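Local coordinates for uncharacterized protein (Bacteroides eggerthii, PDB 4L3R) that is of unknown function but belongs to the DUF4847 family of the calycin clan and folds into an eight-stranded antiparallel barrel-like sheet, at residues B[14-19]-B[52-57]; B[21-26]-B[136-141]; B[32-37]-B[105-110]; B[72-77]-B[109-114]; B[89-94]-B[119-124]. All coordinates share one frame; numbering follows the deposited sequence.

Overall arrangement
Five contacts trace an antiparallel sheet of eight strands and the elements packed against it. Contact 1 is buried and pairs two neighbouring strands by backbone bonds and large apolar side chains, with two side-chain hydrogen bonds. Contact 2 is partly buried and uses the far part of the same strand 15-22, where the pairing ends in an exposed turn. Contact 5, also partly buried, joins the two outermost strands by just two backbone bonds. Contacts 3 and 4 both use helix 106-116 and have no hydrogen bond across them. Contact 4 is a buried apolar meeting with the sheet. Contact 3 lies farther out, between a loop and the helix, and adds a lysine next to its apolar side chains.

Contact 1: residues B[14-19]-B[52-57]; sequences TWKLSR and NFTLNF
Trp15, Phe53 and Thr14 carry much of this pairing between strands 15-22 and 54-61, antiparallel neighbours in the eight-stranded sheet of a calycin-clan protein. Trp15 and Leu55 form a hydrogen-bonded pair. Trp15 N gives a bond to Leu55 O at 2.8 Å, and Leu55 N returns one to Trp15 O at 2.8 Å. The Trp15 side chain turns back beside its own backbone N (chi1 -69°). Its CD1 then lies 3.9 Å from Phe57 CD1, and the two ring planes are nearly perpendicular, at 86°. Ile9 O takes the indole N-H, so this buried polar atom is satisfied.

At the other end Phe53 and Thr54 both face His73 of strand 66-73 in a G1 beta bulge. Phe53 O receives Leu17 N at 3.0 Å, almost in line with the carbonyl. Phe53 CB rests 3.7 Å from Leu17 CB, while its ring meets Phe111 of helix 106-116 edge-to-face.

Thr14 closes the more exposed end. Its CG2 packs 3.7 Å from Thr54 CB. Its OG1 accepts a bond from Asn56 ND2 at 2.9 Å, close to the amide plane of Asn56. A leucine at Asn56 would probably leave Thr14 OG1 without this donor and let the threonine side chain turn more freely. Lys16 and Thr54 form the next, non-hydrogen-bonded pair. The Lys16 chain bends at chi2 and runs on toward Asn52. Lys16 NZ also bonds to Leu47 O. Within the contact, Lys16 NZ reaches Asn52 O at 2.8 Å.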
# COMPACT_ATOMS: atom_id res chain seq x y z
N THR B 14 -2.86 7.35 11.19
CA THR B 14 -3.98 6.76 11.91
C THR B 14 -5.07 7.81 11.96
O THR B 14 -4.83 8.93 12.42
CB THR B 14 -3.51 6.30 13.29
OG1 THR B 14 -2.50 5.31 13.11
CG2 THR B 14 -4.65 5.74 14.14
N TRP B 15 -6.26 7.47 11.46
CA TRP B 15 -7.42 8.36 11.45
C TRP B 15 -8.10 8.25 12.80
O TRP B 15 -8.45 7.14 13.21
CB TRP B 15 -8.37 7.99 10.32
CG TRP B 15 -7.80 8.30 8.98
CD1 TRP B 15 -7.16 7.43 8.14
CD2 TRP B 15 -7.67 9.60 8.39
NE1 TRP B 15 -6.71 8.10 7.03
CE2 TRP B 15 -7.00 9.44 7.16
CE3 TRP B 15 -8.08 10.88 8.77
CZ2 TRP B 15 -6.76 10.51 6.29
CZ3 TRP B 15 -7.83 11.94 7.93
CH2 TRP B 15 -7.18 11.76 6.70
N LYS B 16 -8.25 9.38 13.51
CA LYS B 16 -8.88 9.43 14.83
C LYS B 16 -10.27 10.02 14.70
O LYS B 16 -10.41 11.10 14.13
CB LYS B 16 -8.00 10.27 15.79
CG LYS B 16 -8.60 10.52 17.18
CD LYS B 16 -8.70 9.28 18.05
CE LYS B 16 -9.40 9.61 19.35
NZ LYS B 16 -9.03 8.67 20.44
N LEU B 17 -11.29 9.33 15.23
CA LEU B 17 -12.67 9.81 15.18
C LEU B 17 -12.82 11.15 15.89
O LEU B 17 -12.35 11.31 17.01
CB LEU B 17 -13.60 8.79 15.85
CG LEU B 17 -15.10 9.11 15.78
CD1 LEU B 17 -15.64 8.83 14.39
CD2 LEU B 17 -15.86 8.34 16.86
N SER B 18 -13.45 12.13 15.22
CA SER B 18 -13.71 13.46 15.77
C SER B 18 -15.22 13.77 15.90
O SER B 18 -15.58 14.64 16.68
CB SER B 18 -13.05 14.53 14.91
OG SER B 18 -13.54 14.48 13.58
N ARG B 19 -16.10 13.06 15.15
CA ARG B 19 -17.53 13.33 15.18
C ARG B 19 -18.34 12.26 14.45
O ARG B 19 -17.81 11.59 13.57
CB ARG B 19 -17.82 14.71 14.51
CG ARG B 19 -17.28 14.85 13.10
CD ARG B 19 -17.19 16.31 12.68
NE ARG B 19 -16.79 16.44 11.27
CZ ARG B 19 -17.62 16.40 10.22
NH1 ARG B 19 -18.92 16.23 10.39
NH2 ARG B 19 -17.14 16.52 8.99
N ASN B 52 -8.28 4.46 21.22
CA ASN B 52 -9.71 4.20 20.98
C ASN B 52 -10.26 5.02 19.81
O ASN B 52 -9.85 6.16 19.59
CB ASN B 52 -10.54 4.47 22.23
CG ASN B 52 -10.23 3.54 23.38
OD1 ASN B 52 -9.51 2.56 23.23
ND2 ASN B 52 -10.78 3.81 24.55
N PHE B 53 -11.22 4.42 19.08
CA PHE B 53 -11.92 5.00 17.93
C PHE B 53 -10.93 5.44 16.84
O PHE B 53 -10.97 6.57 16.36
CB PHE B 53 -12.83 6.16 18.35
CG PHE B 53 -13.85 5.78 19.40
CD1 PHE B 53 -15.10 5.30 19.04
CD2 PHE B 53 -13.56 5.92 20.75
CE1 PHE B 53 -16.02 4.92 20.01
CE2 PHE B 53 -14.49 5.55 21.72
CZ PHE B 53 -15.72 5.07 21.35
N THR B 54 -10.04 4.51 16.45
CA THR B 54 -9.05 4.74 15.40
C THR B 54 -9.43 3.97 14.14
O THR B 54 -10.18 2.99 14.20
CB THR B 54 -7.66 4.35 15.88
OG1 THR B 54 -7.63 2.96 16.20
CG2 THR B 54 -7.19 5.19 17.04
N LEU B 55 -8.91 4.42 13.00
CA LEU B 55 -9.16 3.81 11.69
C LEU B 55 -7.85 3.85 10.90
O LEU B 55 -7.16 4.87 10.90
CB LEU B 55 -10.30 4.56 10.98
CG LEU B 55 -10.58 4.24 9.50
CD1 LEU B 55 -11.20 2.86 9.34
CD2 LEU B 55 -11.53 5.27 8.91
N ASN B 56 -7.48 2.72 10.29
CA ASN B 56 -6.23 2.62 9.53
C ASN B 56 -6.46 1.95 8.19
O ASN B 56 -7.06 0.88 8.13
CB ASN B 56 -5.20 1.79 10.33
CG ASN B 56 -4.58 2.53 11.47
OD1 ASN B 56 -5.02 2.41 12.61
ND2 ASN B 56 -3.52 3.29 11.22
N PHE B 57 -5.97 2.58 7.13
CA PHE B 57 -5.99 2.03 5.78
C PHE B 57 -4.60 1.48 5.57
O PHE B 57 -3.64 2.24 5.61
CB PHE B 57 -6.34 3.12 4.77
CG PHE B 57 -7.78 3.56 4.89
CD1 PHE B 57 -8.15 4.50 5.83
CD2 PHE B 57 -8.76 3.00 4.09
CE1 PHE B 57 -9.48 4.91 5.94
CE2 PHE B 57 -10.08 3.42 4.20
CZ PHE B 57 -10.43 4.38 5.12

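Contact 2: residues B[21-26]-B[136-141]; sequences TTEKGK and NTTKVM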
# COMPACT_ATOMS: atom_id res chain seq x y z
N THR B 21 -22.22 12.62 13.01
CA THR B 21 -23.37 13.52 12.94
C THR B 21 -24.19 13.30 11.67
O THR B 21 -23.92 12.36 10.91
CB THR B 21 -22.83 14.96 13.06
OG1 THR B 21 -23.92 15.87 13.11
CG2 THR B 21 -21.86 15.34 11.94
N THR B 22 -25.21 14.14 11.47
CA THR B 22 -26.09 14.07 10.30
C THR B 22 -25.36 14.59 9.07
O THR B 22 -24.33 15.26 9.19
CB THR B 22 -27.39 14.85 10.55
OG1 THR B 22 -27.05 16.17 10.99
CG2 THR B 22 -28.28 14.16 11.58
N GLU B 23 -25.90 14.29 7.87
CA GLU B 23 -25.28 14.61 6.58
C GLU B 23 -24.70 16.04 6.51
O GLU B 23 -23.54 16.19 6.14
CB GLU B 23 -26.25 14.37 5.41
CG GLU B 23 -25.52 14.09 4.10
CD GLU B 23 -26.38 13.63 2.94
OE1 GLU B 23 -27.60 13.40 3.13
OE2 GLU B 23 -25.82 13.48 1.83
N LYS B 24 -25.48 17.07 6.89
CA LYS B 24 -25.03 18.47 6.84
C LYS B 24 -25.11 19.16 8.22
O LYS B 24 -25.17 20.39 8.29
CB LYS B 24 -25.87 19.25 5.80
CG LYS B 24 -25.87 18.60 4.42
CD LYS B 24 -26.40 19.54 3.34
CE LYS B 24 -26.38 18.90 1.97
NZ LYS B 24 -26.82 19.85 0.91
N GLY B 25 -25.03 18.39 9.30
CA GLY B 25 -25.09 18.91 10.66
C GLY B 25 -23.79 19.53 11.13
O GLY B 25 -22.70 19.04 10.78
N LYS B 26 -23.89 20.59 11.95
CA LYS B 26 -22.73 21.30 12.53
C LYS B 26 -22.35 20.73 13.92
O LYS B 26 -21.24 20.98 14.39
CB LYS B 26 -23.01 22.82 12.61
CG LYS B 26 -22.10 23.66 11.72
CD LYS B 26 -22.41 23.49 10.23
CE LYS B 26 -21.27 23.90 9.33
NZ LYS B 26 -21.02 25.37 9.36
N ASN B 136 -32.99 4.48 6.97
CA ASN B 136 -33.41 5.36 5.87
C ASN B 136 -32.63 6.69 5.86
O ASN B 136 -32.82 7.49 4.94
CB ASN B 136 -34.92 5.65 5.95
CG ASN B 136 -35.81 4.45 5.68
OD1 ASN B 136 -35.35 3.31 5.56
ND2 ASN B 136 -37.11 4.69 5.56
N THR B 137 -31.75 6.93 6.85
CA THR B 137 -30.98 8.18 6.96
C THR B 137 -29.54 8.00 6.47
O THR B 137 -29.06 6.87 6.32
CB THR B 137 -30.97 8.68 8.42
OG1 THR B 137 -30.09 7.88 9.20
CG2 THR B 137 -32.38 8.72 9.04
N THR B 138 -28.85 9.13 6.26
CA THR B 138 -27.45 9.20 5.87
C THR B 138 -26.72 10.04 6.91
O THR B 138 -27.06 11.21 7.07
CB THR B 138 -27.31 9.77 4.46
OG1 THR B 138 -27.81 8.80 3.54
CG2 THR B 138 -25.86 10.10 4.09
N LYS B 139 -25.73 9.45 7.60
CA LYS B 139 -24.93 10.12 8.62
C LYS B 139 -23.49 10.19 8.17
O LYS B 139 -23.14 9.62 7.14
CB LYS B 139 -25.07 9.39 9.98
CG LYS B 139 -26.21 9.93 10.84
CD LYS B 139 -27.16 8.86 11.30
CE LYS B 139 -28.24 9.45 12.18
NZ LYS B 139 -29.32 8.46 12.46
N VAL B 140 -22.66 10.94 8.90
CA VAL B 140 -21.25 11.08 8.56
C VAL B 140 -20.39 10.87 9.78
O VAL B 140 -20.71 11.35 10.86
CB VAL B 140 -20.92 12.44 7.90
CG1 VAL B 140 -21.57 12.55 6.53
CG2 VAL B 140 -21.31 13.63 8.78
N MSE B 141 -19.26 10.16 9.58
CA MSE B 141 -18.22 9.97 10.59
C MSE B 141 -17.04 10.81 10.17
O MSE B 141 -16.53 10.59 9.07
CB MSE B 141 -17.78 8.51 10.67
CG MSE B 141 -18.68 7.61 11.47
SE MSE B 141 -17.90 5.82 11.49
CE MSE B 141 -18.48 5.32 9.76
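The flat carboxylate of Glu23 has the methyl of Thr138 over one face. Thr138 CG2 sits 3.7 Å from Glu23 CD, with both carboxylate oxygens only slightly farther off. This van der Waals touch lies at the exposed end of the antiparallel pairing between strands 15-22 and 137-144, neighbours in the eight-stranded sheet. Glu23 reaches across with its chain extended beyond CG and also touches Tyr131 of strand 127-134.

Deeper in, Thr21 and Val140 form a hydrogen-bonded pair. Thr21 N gives to Val140 O at 2.9 Å, and Val140 N gives to Thr21 O at 2.8 Å with a nearly straight N-H...O angle of 168°. The two side chains lie side by side and point the same way. Thr21 has OG1 opposite its backbone N (chi1 -175°), which puts the methyl between N and the carbonyl carbon. Thr21 CG2 can then meet Val140 CG2 at 3.6 Å, while OG1 bonds to Glu27 O.

Thr22 and Lys139 are the next pair, and here the side chains diverge. Lys139 lays its CB and CG against the carbonyl of Thr21. Its ammonium group runs on to a salt bridge with Asp134 and a cation-pi contact with Tyr30. Beyond this pair the first strand leaves the sheet in a type I turn from Thr22 to Gly25, held by Gly25 N to Thr22 O at 3.2 Å. The pairing fades at this point: Glu23 N makes only a weak bond to Thr138 O, at 3.4 Å.

Contact 3: residues B[32-37]-B[105-110]; sequences GLWSNE and DKLAKV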
# COMPACT_ATOMS: atom_id res chain seq x y z
N GLY B 32 -29.84 12.00 20.00
CA GLY B 32 -30.33 10.67 20.32
C GLY B 32 -29.29 9.56 20.29
O GLY B 32 -29.65 8.38 20.40
N LEU B 33 -27.99 9.91 20.16
CA LEU B 33 -26.91 8.91 20.16
C LEU B 33 -26.85 8.26 21.56
O LEU B 33 -26.76 7.04 21.67
CB LEU B 33 -25.58 9.55 19.76
CG LEU B 33 -24.55 8.65 19.09
CD1 LEU B 33 -23.42 9.47 18.50
CD2 LEU B 33 -23.99 7.61 20.05
N TRP B 34 -26.96 9.09 22.61
CA TRP B 34 -27.02 8.66 24.01
C TRP B 34 -28.41 8.98 24.58
O TRP B 34 -29.16 9.74 23.97
CB TRP B 34 -25.93 9.36 24.83
CG TRP B 34 -24.54 9.05 24.36
CD1 TRP B 34 -23.84 7.91 24.58
CD2 TRP B 34 -23.69 9.90 23.58
NE1 TRP B 34 -22.59 8.00 24.02
CE2 TRP B 34 -22.48 9.21 23.38
CE3 TRP B 34 -23.82 11.20 23.05
CZ2 TRP B 34 -21.40 9.77 22.69
CZ3 TRP B 34 -22.77 11.74 22.34
CH2 TRP B 34 -21.57 11.03 22.18
N SER B 35 -28.76 8.38 25.73
CA SER B 35 -30.06 8.59 26.41
C SER B 35 -29.95 9.59 27.58
O SER B 35 -30.98 10.09 28.04
CB SER B 35 -30.61 7.27 26.96
OG SER B 35 -31.03 6.39 25.93
N ASN B 36 -28.73 9.85 28.10
CA ASN B 36 -28.56 10.75 29.25
C ASN B 36 -27.14 11.33 29.27
O ASN B 36 -26.28 10.86 28.53
CB ASN B 36 -28.87 10.01 30.56
CG ASN B 36 -28.08 8.73 30.75
OD1 ASN B 36 -26.87 8.74 30.97
ND2 ASN B 36 -28.75 7.58 30.68
N GLU B 37 -26.90 12.35 30.13
CA GLU B 37 -25.58 13.00 30.22
C GLU B 37 -24.45 12.03 30.68
O GLU B 37 -23.34 12.13 30.17
CB GLU B 37 -25.61 14.22 31.18
CG GLU B 37 -25.24 15.56 30.55
CD GLU B 37 -23.88 15.63 29.87
OE1 GLU B 37 -22.92 15.04 30.40
OE2 GLU B 37 -23.78 16.29 28.81
N ASP B 105 -20.54 0.23 25.03
CA ASP B 105 -20.64 1.68 24.87
C ASP B 105 -21.41 2.04 23.60
O ASP B 105 -21.12 1.49 22.54
CB ASP B 105 -19.23 2.29 24.82
CG ASP B 105 -19.22 3.78 24.98
OD1 ASP B 105 -19.29 4.26 26.13
OD2 ASP B 105 -19.15 4.48 23.95
N LYS B 106 -22.39 2.96 23.70
CA LYS B 106 -23.22 3.35 22.56
C LYS B 106 -22.42 4.01 21.44
O LYS B 106 -22.73 3.77 20.28
CB LYS B 106 -24.37 4.28 22.98
CG LYS B 106 -25.43 3.57 23.82
CD LYS B 106 -26.58 4.51 24.13
CE LYS B 106 -27.71 3.84 24.88
NZ LYS B 106 -28.87 4.75 25.05
N LEU B 107 -21.40 4.84 21.76
CA LEU B 107 -20.58 5.45 20.71
C LEU B 107 -19.79 4.38 19.96
O LEU B 107 -19.68 4.45 18.74
CB LEU B 107 -19.61 6.51 21.28
CG LEU B 107 -18.81 7.33 20.25
CD1 LEU B 107 -19.73 8.14 19.35
CD2 LEU B 107 -17.81 8.23 20.94
N ALA B 108 -19.27 3.38 20.69
CA ALA B 108 -18.52 2.26 20.10
C ALA B 108 -19.42 1.39 19.20
O ALA B 108 -18.98 0.95 18.14
CB ALA B 108 -17.88 1.42 21.19
N LYS B 109 -20.69 1.17 19.61
CA LYS B 109 -21.64 0.39 18.80
C LYS B 109 -21.94 1.11 17.48
O LYS B 109 -21.97 0.48 16.42
CB LYS B 109 -22.95 0.15 19.56
CG LYS B 109 -22.88 -0.87 20.68
CD LYS B 109 -24.22 -0.91 21.43
CE LYS B 109 -24.24 -1.94 22.53
NZ LYS B 109 -25.56 -1.98 23.21
N VAL B 110 -22.16 2.44 17.55
CA VAL B 110 -22.45 3.28 16.39
C VAL B 110 -21.22 3.32 15.45
O VAL B 110 -21.39 3.24 14.23
CB VAL B 110 -22.88 4.70 16.84
CG1 VAL B 110 -22.84 5.71 15.69
CG2 VAL B 110 -24.28 4.66 17.45
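The N-terminal part of helix 106-116 packs against the loop leading into helix 37-48, with Leu33 and Trp34 facing Lys106, Leu107 and Val110. Leu33 splits its two methyls between partners. Leu33 CD1 touches Leu107 CD1 at 4.0 Å, and Leu33 CD2 touches Val110 CG2 at 3.9 Å. The same CD2 sits over the centre of the Trp34 ring, 4.0 Å above its plane. Trp34 comes obliquely to the helix. Its CZ2 is 4.0 Å from Leu107 CB, and its CD1 is as near to Lys106 CB.

Asp105 is the N-cap of this helix. Its OD2 takes weak bonds from Leu107 N and Ala108 N, and a further bond from Ser43 OG. Ser43 also accepts Trp34 NE1, so one serine of helix 37-48 serves both sides of the contact. The helix covers part of the sheet here, with Leu107 and Val110 also touching Ile20 of strand 15-22.

Lys106 runs extended past the loop, leaving CD 3.5 Å from Leu33 O. Its ammonium group forms a salt bridge with Glu39. Lys106 NZ is also 2.9 Å from Ser35 OG, but the angle is poor for a hydrogen bond.

Contact 4: residues B[72-77]-B[109-114]; sequences AHAVKA and KVFISG
Phe111 and Ile112 leave the helix with different first torsions, and both reach Ala74. In Phe111, CG lies opposite the backbone N (chi1 179°). In Ile112, CG1 lies opposite the carbonyl carbon instead (chi1 -66°). The contact is a helix-on-sheet packing: helix 106-116 lies against the end of strand 66-73 and the turn that follows it.

Ala74 is the shared point. Its CB touches Phe111 CD2 at 3.7 Å and Ile112 CG1 at 3.8 Å. The Phe111 ring also approaches the strand backbone, with CE2 3.8 Å from His73 O. Ala72 CB, 4.2 Å from Phe111 CE2, lies across the ring plane from Ala74 CB, and both come obliquely. The small alanine side chains probably allow this close approach. An alanine in place of Phe111 would probably open a gap against Ala72 and Ala74 and leave the Phe53 ring, in the loop just before strand 54-61, without its edge-to-face partner.

The turn is held in shape by backbone and carboxylate bonds. Glu103 OE2 accepts Val75 N and Ala77 N, and Ala74 N bonds to Ala77 O. At the end of the turn, Ala77 CB rests 4.3 Å from Ile112 CD1.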
# COMPACT_ATOMS: atom_id res chain seq x y z
N ALA B 72 -9.80 -1.11 12.18
CA ALA B 72 -10.32 -0.10 13.09
C ALA B 72 -10.41 -0.65 14.49
O ALA B 72 -10.57 -1.86 14.68
CB ALA B 72 -11.68 0.39 12.63
N HIS B 73 -10.29 0.23 15.46
CA HIS B 73 -10.42 -0.14 16.86
C HIS B 73 -11.37 0.84 17.50
O HIS B 73 -11.14 2.04 17.41
CB HIS B 73 -9.06 -0.15 17.56
CG HIS B 73 -9.17 -0.42 19.03
ND1 HIS B 73 -8.72 0.49 19.95
CD2 HIS B 73 -9.75 -1.45 19.69
CE1 HIS B 73 -8.98 -0.03 21.14
NE2 HIS B 73 -9.62 -1.19 21.03
N ALA B 74 -12.45 0.34 18.10
CA ALA B 74 -13.41 1.16 18.82
C ALA B 74 -12.96 1.22 20.30
O ALA B 74 -12.12 2.05 20.61
CB ALA B 74 -14.82 0.60 18.67
N VAL B 75 -13.47 0.34 21.18
CA VAL B 75 -13.05 0.30 22.59
C VAL B 75 -12.66 -1.14 22.89
O VAL B 75 -11.46 -1.43 23.01
CB VAL B 75 -14.15 0.85 23.54
CG1 VAL B 75 -13.72 0.74 25.01
CG2 VAL B 75 -14.49 2.30 23.19
N LYS B 76 -13.63 -2.06 22.97
CA LYS B 76 -13.40 -3.49 23.20
C LYS B 76 -13.42 -4.29 21.89
O LYS B 76 -12.94 -5.42 21.89
CB LYS B 76 -14.45 -4.05 24.17
CG LYS B 76 -14.49 -3.32 25.50
CD LYS B 76 -15.28 -4.06 26.57
CE LYS B 76 -16.74 -4.20 26.24
NZ LYS B 76 -17.54 -4.64 27.42
N ALA B 77 -13.95 -3.73 20.78
CA ALA B 77 -14.05 -4.45 19.51
C ALA B 77 -13.06 -3.93 18.47
O ALA B 77 -12.70 -2.75 18.47
CB ALA B 77 -15.46 -4.38 18.96
N LYS B 109 -20.69 1.17 19.61
CA LYS B 109 -21.64 0.39 18.80
C LYS B 109 -21.94 1.11 17.48
O LYS B 109 -21.97 0.48 16.42
CB LYS B 109 -22.95 0.15 19.56
CG LYS B 109 -22.88 -0.87 20.68
CD LYS B 109 -24.22 -0.91 21.43
CE LYS B 109 -24.24 -1.94 22.53
NZ LYS B 109 -25.56 -1.98 23.21
N VAL B 110 -22.16 2.44 17.55
CA VAL B 110 -22.45 3.28 16.39
C VAL B 110 -21.22 3.32 15.45
O VAL B 110 -21.39 3.24 14.23
CB VAL B 110 -22.88 4.70 16.84
CG1 VAL B 110 -22.84 5.71 15.69
CG2 VAL B 110 -24.28 4.66 17.45
N PHE B 111 -20.02 3.46 16.01
CA PHE B 111 -18.77 3.50 15.25
C PHE B 111 -18.56 2.21 14.42
O PHE B 111 -18.33 2.30 13.22
CB PHE B 111 -17.59 3.70 16.22
CG PHE B 111 -16.22 3.73 15.59
CD1 PHE B 111 -15.73 4.90 15.03
CD2 PHE B 111 -15.38 2.63 15.66
CE1 PHE B 111 -14.44 4.95 14.51
CE2 PHE B 111 -14.09 2.68 15.13
CZ PHE B 111 -13.62 3.85 14.57
N ILE B 112 -18.68 1.05 15.07
CA ILE B 112 -18.48 -0.26 14.42
C ILE B 112 -19.55 -0.52 13.35
O ILE B 112 -19.20 -0.92 12.24
CB ILE B 112 -18.41 -1.41 15.47
CG1 ILE B 112 -17.15 -1.27 16.36
CG2 ILE B 112 -18.46 -2.80 14.81
CD1 ILE B 112 -15.79 -1.60 15.70
N SER B 113 -20.84 -0.31 13.68
CA SER B 113 -21.92 -0.51 12.70
C SER B 113 -21.81 0.42 11.51
O SER B 113 -22.05 0.00 10.38
CB SER B 113 -23.30 -0.32 13.34
OG SER B 113 -23.65 -1.44 14.13
N GLY B 114 -21.51 1.69 11.78
CA GLY B 114 -21.39 2.71 10.75
C GLY B 114 -20.30 2.44 9.75
O GLY B 114 -20.48 2.73 8.56

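Contact 5: residues B[89-94]-B[119-124]; sequences KEHTIS and FKYEGD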
# COMPACT_ATOMS: atom_id res chain seq x y z
N LYS B 89 -11.99 8.30 -8.26
CA LYS B 89 -12.69 9.09 -9.27
C LYS B 89 -14.10 9.41 -8.79
O LYS B 89 -14.50 10.57 -8.76
CB LYS B 89 -12.73 8.34 -10.62
CG LYS B 89 -13.25 9.17 -11.78
CD LYS B 89 -13.33 8.35 -13.06
CE LYS B 89 -13.98 9.08 -14.21
NZ LYS B 89 -13.10 10.13 -14.79
N GLU B 90 -14.86 8.36 -8.41
CA GLU B 90 -16.25 8.49 -7.96
C GLU B 90 -16.34 8.79 -6.45
O GLU B 90 -17.44 9.07 -5.97
CB GLU B 90 -17.03 7.19 -8.27
CG GLU B 90 -17.10 6.84 -9.75
CD GLU B 90 -17.88 7.82 -10.62
OE1 GLU B 90 -19.02 8.16 -10.25
OE2 GLU B 90 -17.35 8.22 -11.68
N HIS B 91 -15.22 8.74 -5.71
CA HIS B 91 -15.17 8.96 -4.27
C HIS B 91 -16.13 8.00 -3.52
O HIS B 91 -16.77 8.40 -2.55
CB HIS B 91 -15.44 10.44 -3.91
CG HIS B 91 -14.25 11.31 -4.16
ND1 HIS B 91 -14.03 11.89 -5.39
CD2 HIS B 91 -13.24 11.64 -3.32
CE1 HIS B 91 -12.89 12.57 -5.26
NE2 HIS B 91 -12.38 12.44 -4.04
N THR B 92 -16.21 6.74 -3.96
CA THR B 92 -17.04 5.72 -3.35
C THR B 92 -16.16 4.87 -2.44
O THR B 92 -14.94 4.86 -2.61
CB THR B 92 -17.75 4.87 -4.41
OG1 THR B 92 -16.77 4.26 -5.26
CG2 THR B 92 -18.73 5.68 -5.25
N ILE B 93 -16.77 4.19 -1.48
CA ILE B 93 -16.04 3.32 -0.55
C ILE B 93 -16.99 2.28 0.01
O ILE B 93 -18.16 2.57 0.25
CB ILE B 93 -15.34 4.12 0.59
CG1 ILE B 93 -14.48 3.17 1.47
CG2 ILE B 93 -16.36 4.90 1.43
CD1 ILE B 93 -13.59 3.84 2.42
N SER B 94 -16.49 1.06 0.21
CA SER B 94 -17.27 -0.02 0.81
C SER B 94 -16.33 -0.86 1.71
O SER B 94 -15.20 -1.16 1.30
CB SER B 94 -17.95 -0.85 -0.29
OG SER B 94 -17.78 -2.25 -0.15
N PHE B 119 -20.64 4.18 2.25
CA PHE B 119 -20.90 4.07 0.80
C PHE B 119 -20.09 5.11 -0.01
O PHE B 119 -19.79 4.83 -1.17
CB PHE B 119 -22.40 4.18 0.49
CG PHE B 119 -23.07 5.48 0.85
CD1 PHE B 119 -23.58 5.68 2.12
CD2 PHE B 119 -23.30 6.45 -0.11
CE1 PHE B 119 -24.24 6.87 2.45
CE2 PHE B 119 -23.98 7.62 0.21
CZ PHE B 119 -24.43 7.83 1.49
N LYS B 120 -19.74 6.28 0.56
CA LYS B 120 -18.94 7.30 -0.13
C LYS B 120 -18.13 8.10 0.89
O LYS B 120 -18.34 7.96 2.09
CB LYS B 120 -19.81 8.23 -1.01
CG LYS B 120 -20.75 9.17 -0.26
CD LYS B 120 -21.59 10.04 -1.20
CE LYS B 120 -22.38 11.10 -0.47
NZ LYS B 120 -23.19 11.95 -1.39
N TYR B 121 -17.17 8.90 0.41
CA TYR B 121 -16.30 9.69 1.28
C TYR B 121 -15.78 10.95 0.62
O TYR B 121 -15.95 11.17 -0.58
CB TYR B 121 -15.08 8.83 1.71
CG TYR B 121 -14.04 8.67 0.62
CD1 TYR B 121 -14.22 7.75 -0.41
CD2 TYR B 121 -12.92 9.50 0.57
CE1 TYR B 121 -13.29 7.64 -1.44
CE2 TYR B 121 -12.00 9.40 -0.47
CZ TYR B 121 -12.19 8.47 -1.48
OH TYR B 121 -11.30 8.35 -2.51
N GLU B 122 -15.09 11.75 1.42
CA GLU B 122 -14.35 12.93 0.97
C GLU B 122 -13.26 13.19 2.02
O GLU B 122 -13.40 12.77 3.17
CB GLU B 122 -15.27 14.14 0.72
CG GLU B 122 -15.99 14.69 1.94
CD GLU B 122 -17.05 15.74 1.67
OE1 GLU B 122 -17.28 16.08 0.48
OE2 GLU B 122 -17.67 16.20 2.65
N GLY B 123 -12.16 13.79 1.60
CA GLY B 123 -11.06 14.06 2.51
C GLY B 123 -9.85 14.71 1.88
O GLY B 123 -9.74 14.82 0.66
N ASP B 124 -8.93 15.14 2.75
CA ASP B 124 -7.67 15.76 2.37
C ASP B 124 -6.55 15.11 3.22
O ASP B 124 -6.75 14.01 3.74
CB ASP B 124 -7.77 17.30 2.52
CG ASP B 124 -7.82 17.86 3.93
OD1 ASP B 124 -8.00 17.08 4.88
OD2 ASP B 124 -7.71 19.10 4.08
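His91 O and Phe119 O are the acceptors that join these two edge segments. Tyr121 N gives to His91 O at 3.0 Å. Ile93 N gives to Phe119 O at 3.1 Å, and the N-H points well at the oxygen (169°), but the donor stands 62° out of the carbonyl plane. Thr92 and Lys120 make the single bridge between the strands.

The Tyr121 side chain packs on residues 91-93. Its CG takes the crowded position between backbone N and carbonyl carbon (chi1 76°), which lays the ring against them. Thr92 O lies at the ring edge, in plane, 3.4 Å from Tyr121 CE1. The His91 side chain crosses that of Tyr121 at about a right angle; the rings are oblique, with His91 CD2 3.8 Å from Tyr121 CZ. Ile93 CB adds an apolar touch to Tyr121 CD1 at 3.9 Å.

Glu122 OE2 bonds to Tyr131 OH, and Lys120 makes a cation-pi contact with the same tyrosine. The contact joins strands 92-96 and 118-123, the outermost of the sheet, which is consistent with a closed barrel as in the calycin clan. Tyr121 also touches Ile86 of strand 78-87, Leu128 and Leu130 of strand 127-134, and Val6 and Ile9 of helix 4-10.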